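2-oxo-1,2-dihydroquinoline 8-monooxygenase, oxygenase component (Pseudomonas putida, PDB 1Z02) probably inserts one oxygen atom of O2 at carbon 8 of 2-oxo-1,2-dihydroquinoline, using a Rieske [2Fe-2S] cluster and a mononuclear iron. Local coordinates at residues R20-A24 with K25-Q29; K344-Y347 with R348-M352; Q386-A389 with T390-S393. One frame throughout, in Å; residues are numbered along the deposited sequence.

Contact 1: residues R20-A24 with K25-Q29; sequences RANNA and KTQSQ
Arg20 presents one face of its guanidinium to the terminal amide of Gln27, the two planes standing 68° apart. From a CG set between the backbone N and the carbonyl carbon (chi1 65°), the arginine chain runs extended to NE, and NH1 finds its main polar partner outside the contact, at the carbonyl of Asp383. Ala21 contributes through its backbone: its O accepts a weak bond from Asn23 N at 3.1 Å, bracketing an inverse gamma turn centred on Asn22. The side chain of Asn22 leans on Gln27, CB lying 4.1 Å from Gln27 CG, while the two amides are almost parallel, 9° apart. This turn leads directly into helix 24-27, for which Asn23 occupies the N-cap position. Asn23 O receives Gln27 N at 2.9 Å in a nearly straight bond, and Gln27 CG passes 3.3 Å from the same Asn23 O. The side chain of Asn23 crosses that of Thr26 at about a right angle. Ala24 O then takes Ser28 N at 3.1 Å, a more bent bond, and Ser28 OG turns back to Lys25 O, 2.6 Å away, supplying that carbonyl with a side-chain donor.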
loop_
_atom_site.group_PDB
_atom_site.type_symbol
_atom_site.label_atom_id
_atom_site.label_comp_id
_atom_site.label_asym_id
_atom_site.label_seq_id
_atom_site.Cartn_x
_atom_site.Cartn_y
_atom_site.Cartn_z
ATOM N N ARG A 20 28.151 22.951 7.646
ATOM C CA ARG A 20 26.727 22.977 7.966
ATOM C C ARG A 20 26.488 23.362 9.422
ATOM O O ARG A 20 27.328 23.117 10.290
ATOM C CB ARG A 20 26.080 21.617 7.663
ATOM C CG ARG A 20 26.567 20.458 8.511
ATOM C CD ARG A 20 25.813 19.190 8.144
ATOM N NE ARG A 20 26.229 18.039 8.942
ATOM C CZ ARG A 20 25.588 16.875 8.946
ATOM N NH1 ARG A 20 24.505 16.716 8.194
ATOM N NH2 ARG A 20 26.012 15.881 9.719
ATOM N N ALA A 21 25.336 23.964 9.680
ATOM C CA ALA A 21 24.979 24.398 11.021
ATOM C C ALA A 21 24.667 23.252 11.974
ATOM O O ALA A 21 24.940 23.358 13.172
ATOM C CB ALA A 21 23.798 25.358 10.956
ATOM N N ASN A 22 24.095 22.166 11.455
ATOM C CA ASN A 22 23.756 21.029 12.299
ATOM C C ASN A 22 24.903 20.042 12.486
ATOM O O ASN A 22 24.890 18.942 11.936
ATOM C CB ASN A 22 22.512 20.288 11.768
ATOM C CG ASN A 22 22.682 19.757 10.353
ATOM O OD1 ASN A 22 22.112 18.722 10.002
ATOM N ND2 ASN A 22 23.442 20.468 9.529
ATOM N N ASN A 23 25.898 20.447 13.268
ATOM C CA ASN A 23 27.045 19.595 13.556
ATOM C C ASN A 23 26.636 18.555 14.604
ATOM O O ASN A 23 25.555 18.652 15.192
ATOM C CB ASN A 23 28.212 20.448 14.059
ATOM C CG ASN A 23 27.817 21.379 15.201
ATOM O OD1 ASN A 23 28.300 22.507 15.287
ATOM N ND2 ASN A 23 26.947 20.909 16.081
ATOM N N ALA A 24 27.496 17.565 14.834
ATOM C CA ALA A 24 27.200 16.494 15.780
ATOM C C ALA A 24 26.778 16.979 17.154
ATOM O O ALA A 24 25.856 16.431 17.756
ATOM C CB ALA A 24 28.395 15.570 15.907
ATOM N N LYS A 25 27.459 17.999 17.660
ATOM C CA LYS A 25 27.135 18.533 18.978
ATOM C C LYS A 25 25.710 19.081 18.986
ATOM O O LYS A 25 24.937 18.832 19.915
ATOM C CB LYS A 25 28.118 19.645 19.355
ATOM C CG LYS A 25 28.238 19.871 20.864
ATOM C CD LYS A 25 26.983 20.482 21.487
ATOM C CE LYS A 25 27.096 21.995 21.602
ATOM N NZ LYS A 25 27.080 22.695 20.293
ATOM N N THR A 26 25.371 19.829 17.941
ATOM C CA THR A 26 24.049 20.418 17.808
ATOM C C THR A 26 22.942 19.383 17.661
ATOM O O THR A 26 21.891 19.509 18.288
ATOM C CB THR A 26 24.012 21.368 16.608
ATOM O OG1 THR A 26 24.926 22.448 16.841
ATOM C CG2 THR A 26 22.601 21.922 16.387
ATOM N N GLN A 27 23.172 18.362 16.840
ATOM C CA GLN A 27 22.161 17.328 16.633
ATOM C C GLN A 27 21.871 16.546 17.908
ATOM O O GLN A 27 20.739 16.099 18.132
ATOM C CB GLN A 27 22.593 16.357 15.530
ATOM C CG GLN A 27 22.907 17.039 14.211
ATOM C CD GLN A 27 22.944 16.084 13.035
ATOM O OE1 GLN A 27 23.494 16.412 11.981
ATOM N NE2 GLN A 27 22.345 14.904 13.197
ATOM N N SER A 28 22.888 16.392 18.748
ATOM C CA SER A 28 22.724 15.649 19.994
ATOM C C SER A 28 21.807 16.403 20.942
ATOM O O SER A 28 21.280 15.826 21.892
ATOM C CB SER A 28 24.079 15.413 20.675
ATOM O OG SER A 28 24.604 16.617 21.215
ATOM N N GLN A 29 21.615 17.693 20.675
ATOM C CA GLN A 29 20.764 18.520 21.518
ATOM C C GLN A 29 19.283 18.441 21.164
ATOM O O GLN A 29 18.449 19.088 21.806
ATOM C CB GLN A 29 21.249 19.973 21.487
ATOM C CG GLN A 29 22.561 20.181 22.262
ATOM C CD GLN A 29 23.129 21.581 22.120
ATOM O OE1 GLN A 29 23.663 21.941 21.073
ATOM N NE2 GLN A 29 23.010 22.380 23.174
#

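Contact 2: residues K344-Y347 with R348-M352; sequences KFQY and RYDHM
Gln346 O accepts from two backbone donors: Asp350 N at 3.0 Å, nearly straight, and more weakly Tyr349 N at 3.3 Å. Tyr349 N has its stronger bond with Phe345 O, 2.9 Å away, and is therefore shared between two successive carbonyls. Asp350 folds its carboxylate back toward the same carbonyl oxygen, its CG 3.2 Å from Gln346 O, and the carboxylate plane is inclined 31° to the Gln346 amide. The bend of the glutamine at chi2 (71°) brings the amide round to it. On another side of the helix Tyr347 and His351, one turn apart, bring their rings together obliquely, with planes at 58°. His351 CD2 lies over one face of the tyrosine, towards its rim and 3.4 Å from CE1 of Tyr347, and the same CD2 is 3.2 Å from Tyr347 O. These i to i+4 contacts follow the alpha-helical spacing of helix 339-359, which widens into a pi-type turn at 349-352. Arg348 reaches off the helix to a salt bridge with Glu309. Phe345 and Tyr349 face the sheet, where their rings meet His199 of strand 196-206; Phe345 also touches Arg334 and Tyr349 touches Leu332, both of strand 325-335.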
loop_
_atom_site.group_PDB
_atom_site.type_symbol
_atom_site.label_atom_id
_atom_site.label_comp_id
_atom_site.label_asym_id
_atom_site.label_seq_id
_atom_site.Cartn_x
_atom_site.Cartn_y
_atom_site.Cartn_z
ATOM N N LYS A 344 -19.020 41.511 9.335
ATOM C CA LYS A 344 -17.965 42.061 8.495
ATOM C C LYS A 344 -16.795 41.107 8.402
ATOM O O LYS A 344 -16.236 40.902 7.324
ATOM C CB LYS A 344 -17.486 43.390 9.047
ATOM C CG LYS A 344 -18.583 44.387 9.058
ATOM C CD LYS A 344 -18.058 45.775 8.900
ATOM C CE LYS A 344 -19.166 46.646 8.377
ATOM N NZ LYS A 344 -18.669 48.003 8.066
ATOM N N PHE A 345 -16.440 40.529 9.545
ATOM C CA PHE A 345 -15.339 39.581 9.636
ATOM C C PHE A 345 -15.660 38.311 8.849
ATOM O O PHE A 345 -14.820 37.799 8.106
ATOM C CB PHE A 345 -15.074 39.255 11.111
ATOM C CG PHE A 345 -13.910 38.329 11.340
ATOM C CD1 PHE A 345 -12.724 38.469 10.613
ATOM C CD2 PHE A 345 -13.988 37.338 12.319
ATOM C CE1 PHE A 345 -11.636 37.632 10.863
ATOM C CE2 PHE A 345 -12.912 36.504 12.574
ATOM C CZ PHE A 345 -11.731 36.649 11.847
ATOM N N GLN A 346 -16.883 37.815 9.008
ATOM C CA GLN A 346 -17.332 36.606 8.313
ATOM C C GLN A 346 -17.278 36.852 6.809
ATOM O O GLN A 346 -16.791 36.027 6.040
ATOM C CB GLN A 346 -18.770 36.265 8.734
ATOM C CG GLN A 346 -19.419 35.081 8.004
ATOM C CD GLN A 346 -18.832 33.743 8.406
ATOM O OE1 GLN A 346 -17.976 33.184 7.714
ATOM N NE2 GLN A 346 -19.280 33.230 9.543
ATOM N N TYR A 347 -17.794 38.005 6.403
ATOM C CA TYR A 347 -17.833 38.399 4.998
ATOM C C TYR A 347 -16.438 38.565 4.388
ATOM O O TYR A 347 -16.170 38.083 3.287
ATOM C CB TYR A 347 -18.618 39.706 4.855
ATOM C CG TYR A 347 -18.878 40.110 3.423
ATOM C CD1 TYR A 347 -19.808 39.424 2.642
ATOM C CD2 TYR A 347 -18.181 41.167 2.843
ATOM C CE1 TYR A 347 -20.038 39.781 1.317
ATOM C CE2 TYR A 347 -18.402 41.533 1.523
ATOM C CZ TYR A 347 -19.329 40.836 0.766
ATOM O OH TYR A 347 -19.533 41.192 -0.546
ATOM N N ARG A 348 -15.552 39.257 5.093
ATOM C CA ARG A 348 -14.203 39.462 4.587
ATOM C C ARG A 348 -13.409 38.161 4.593
ATOM O O ARG A 348 -12.464 38.001 3.823
ATOM C CB ARG A 348 -13.469 40.513 5.413
ATOM C CG ARG A 348 -12.205 40.989 4.728
ATOM C CD ARG A 348 -11.620 42.223 5.382
ATOM N NE ARG A 348 -10.480 42.718 4.621
ATOM C CZ ARG A 348 -10.567 43.280 3.420
ATOM N NH1 ARG A 348 -9.469 43.694 2.800
ATOM N NH2 ARG A 348 -11.747 43.451 2.847
ATOM N N TYR A 349 -13.783 37.237 5.472
ATOM C CA TYR A 349 -13.112 35.943 5.541
ATOM C C TYR A 349 -13.509 35.147 4.291
ATOM O O TYR A 349 -12.663 34.638 3.561
ATOM C CB TYR A 349 -13.554 35.166 6.795
ATOM C CG TYR A 349 -13.073 33.726 6.797
ATOM C CD1 TYR A 349 -11.729 33.417 7.019
ATOM C CD2 TYR A 349 -13.941 32.678 6.475
ATOM C CE1 TYR A 349 -11.261 32.103 6.909
ATOM C CE2 TYR A 349 -13.480 31.367 6.362
ATOM C CZ TYR A 349 -12.142 31.092 6.578
ATOM O OH TYR A 349 -11.680 29.811 6.451
ATOM N N ASP A 350 -14.815 35.067 4.052
ATOM C CA ASP A 350 -15.363 34.326 2.922
ATOM C C ASP A 350 -14.897 34.783 1.545
ATOM O O ASP A 350 -14.660 33.958 0.663
ATOM C CB ASP A 350 -16.890 34.393 2.943
ATOM C CG ASP A 350 -17.493 33.638 4.105
ATOM O OD1 ASP A 350 -18.695 33.848 4.377
ATOM O OD2 ASP A 350 -16.778 32.830 4.737
ATOM N N HIS A 351 -14.759 36.090 1.361
ATOM C CA HIS A 351 -14.386 36.617 0.055
ATOM C C HIS A 351 -13.016 37.262 -0.034
ATOM O O HIS A 351 -12.676 37.854 -1.057
ATOM C CB HIS A 351 -15.455 37.613 -0.395
ATOM C CG HIS A 351 -16.852 37.084 -0.278
ATOM N ND1 HIS A 351 -17.353 36.114 -1.119
ATOM C CD2 HIS A 351 -17.831 37.351 0.617
ATOM C CE1 HIS A 351 -18.583 35.804 -0.744
ATOM N NE2 HIS A 351 -18.896 36.540 0.306
ATOM N N MET A 352 -12.221 37.148 1.023
ATOM C CA MET A 352 -10.895 37.743 1.001
ATOM C C MET A 352 -9.837 36.835 1.630
ATOM O O MET A 352 -9.015 36.246 0.926
ATOM C CB MET A 352 -10.925 39.094 1.722
ATOM C CG MET A 352 -9.944 40.108 1.168
ATOM S SD MET A 352 -8.252 39.477 1.137
ATOM C CE MET A 352 -7.467 40.611 2.211
#

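Contact 3: residues Q386-A389 with T390-S393; sequences QLVA and TDIS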
loop_
_atom_site.group_PDB
_atom_site.type_symbol
_atom_site.label_atom_id
_atom_site.label_comp_id
_atom_site.label_asym_id
_atom_site.label_seq_id
_atom_site.Cartn_x
_atom_site.Cartn_y
_atom_site.Cartn_z
ATOM N N GLN A 386 21.590 19.347 5.515
ATOM C CA GLN A 386 22.700 20.280 5.719
ATOM C C GLN A 386 22.136 21.669 5.968
ATOM O O GLN A 386 21.943 22.451 5.044
ATOM C CB GLN A 386 23.643 20.266 4.511
ATOM C CG GLN A 386 24.285 18.896 4.321
ATOM C CD GLN A 386 25.458 18.893 3.366
ATOM O OE1 GLN A 386 26.437 19.608 3.560
ATOM N NE2 GLN A 386 25.372 18.071 2.338
ATOM N N LEU A 387 21.859 21.953 7.237
ATOM C CA LEU A 387 21.288 23.233 7.638
ATOM C C LEU A 387 22.312 24.356 7.599
ATOM O O LEU A 387 23.520 24.113 7.649
ATOM C CB LEU A 387 20.678 23.115 9.039
ATOM C CG LEU A 387 19.670 21.962 9.199
ATOM C CD1 LEU A 387 19.073 21.977 10.613
ATOM C CD2 LEU A 387 18.587 22.073 8.140
ATOM N N VAL A 388 21.821 25.591 7.518
ATOM C CA VAL A 388 22.696 26.754 7.448
ATOM C C VAL A 388 22.345 27.816 8.485
ATOM O O VAL A 388 21.503 27.596 9.354
ATOM C CB VAL A 388 22.646 27.379 6.046
ATOM C CG1 VAL A 388 23.284 26.439 5.036
ATOM C CG2 VAL A 388 21.203 27.646 5.658
ATOM N N ALA A 389 22.988 28.975 8.372
ATOM C CA ALA A 389 22.789 30.076 9.316
ATOM C C ALA A 389 21.337 30.425 9.602
ATOM O O ALA A 389 20.967 30.642 10.758
ATOM C CB ALA A 389 23.530 31.322 8.824
ATOM N N THR A 390 20.512 30.491 8.562
ATOM C CA THR A 390 19.102 30.833 8.743
ATOM C C THR A 390 18.323 29.747 9.484
ATOM O O THR A 390 17.215 29.981 9.973
ATOM C CB THR A 390 18.411 31.085 7.393
ATOM O OG1 THR A 390 18.650 29.976 6.524
ATOM C CG2 THR A 390 18.939 32.347 6.748
ATOM N N ASP A 391 18.903 28.558 9.568
ATOM C CA ASP A 391 18.245 27.452 10.243
ATOM C C ASP A 391 18.373 27.529 11.751
ATOM O O ASP A 391 18.071 26.577 12.461
ATOM C CB ASP A 391 18.784 26.127 9.708
ATOM C CG ASP A 391 18.308 25.851 8.297
ATOM O OD1 ASP A 391 19.117 25.425 7.445
ATOM O OD2 ASP A 391 17.102 26.063 8.046
ATOM N N ILE A 392 18.815 28.674 12.251
ATOM C CA ILE A 392 18.922 28.834 13.685
ATOM C C ILE A 392 17.508 28.816 14.264
ATOM O O ILE A 392 17.310 28.530 15.452
ATOM C CB ILE A 392 19.594 30.161 14.070
ATOM C CG1 ILE A 392 19.582 30.299 15.587
ATOM C CG2 ILE A 392 18.859 31.330 13.437
ATOM C CD1 ILE A 392 20.832 30.809 16.157
ATOM N N SER A 393 16.530 29.134 13.422
ATOM C CA SER A 393 15.135 29.143 13.844
ATOM C C SER A 393 14.661 27.732 14.150
ATOM O O SER A 393 14.344 27.414 15.297
ATOM C CB SER A 393 14.237 29.736 12.754
ATOM O OG SER A 393 14.508 31.102 12.550
#
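Asp391 lays its carboxylate across the base of Leu387, the two side chains crossing at about a right angle. OD1 of Asp391 comes to 3.2 Å from Leu387 CB and 3.5 Å from Leu387 CD2, so one oxygen rests on the aliphatic surface. With CG of Asp391 opposite the carbonyl carbon (chi1 -71°), the carboxylate swings back over the preceding loop, and its OD1 accepts Val388 N at 2.7 Å. The bond is close to straight at 162° and reaches the oxygen on its anti side, only 16° out of the carboxylate plane. A second bond runs in the reverse sense, from Asp391 N to Val388 O at 2.8 Å, so the same two residues are tied twice in a small ring of backbone and side chain. Here the donor stands above the carbonyl plane, as it also does where Ile392 N meets Ala389 O at 3.3 Å; both are the short i to i+3 links of a 3-10 turn. Beside them Thr390 and Val388 lie alongside each other, pointing the same way, with Thr390 OG1 3.6 Å from Val388 CG2. Asp391 is the N-cap residue of helix 392-404, yet its carboxylate makes no capping bond. Instead OD1 is also hydrogen-bonded to NE2 of His86 of the second subunit, a residue of the [2Fe-2S] site, and Ala389 N is held by Asp128 of that subunit. The side chain of Asp391 is about 13 Å from a bound iron(III) ion. Sharing one oxygen between Val388 N and a cluster histidine probably restrains the rotation of the carboxylate, and it is consistent with the inter-subunit coupling of Rieske cluster to mononuclear iron that characterises these trimeric oxygenases; a change of cluster redox state could plausibly be felt here.

Along the chain the contacts come in the order 1, 2, 3, but in space contacts 1 and 3 are neighbours, with centres 11 Å apart. They touch directly: Ala21 N lies 2.7 Å from Leu387 O, a probable hydrogen bond that joins the N-terminal segment to the loop before helix 392-404. Both also reach the second subunit, so this part of the chain belongs to the trimer interface. Contact 2, on helix 339-359, lies across the chain's centre from contact 1, with centres 45 Å apart. It is 37 Å from contact 3, centre to centre, although both belong to the ring-hydroxylase part of the chain, and it packs on the antiparallel sheet with no other subunit touching it.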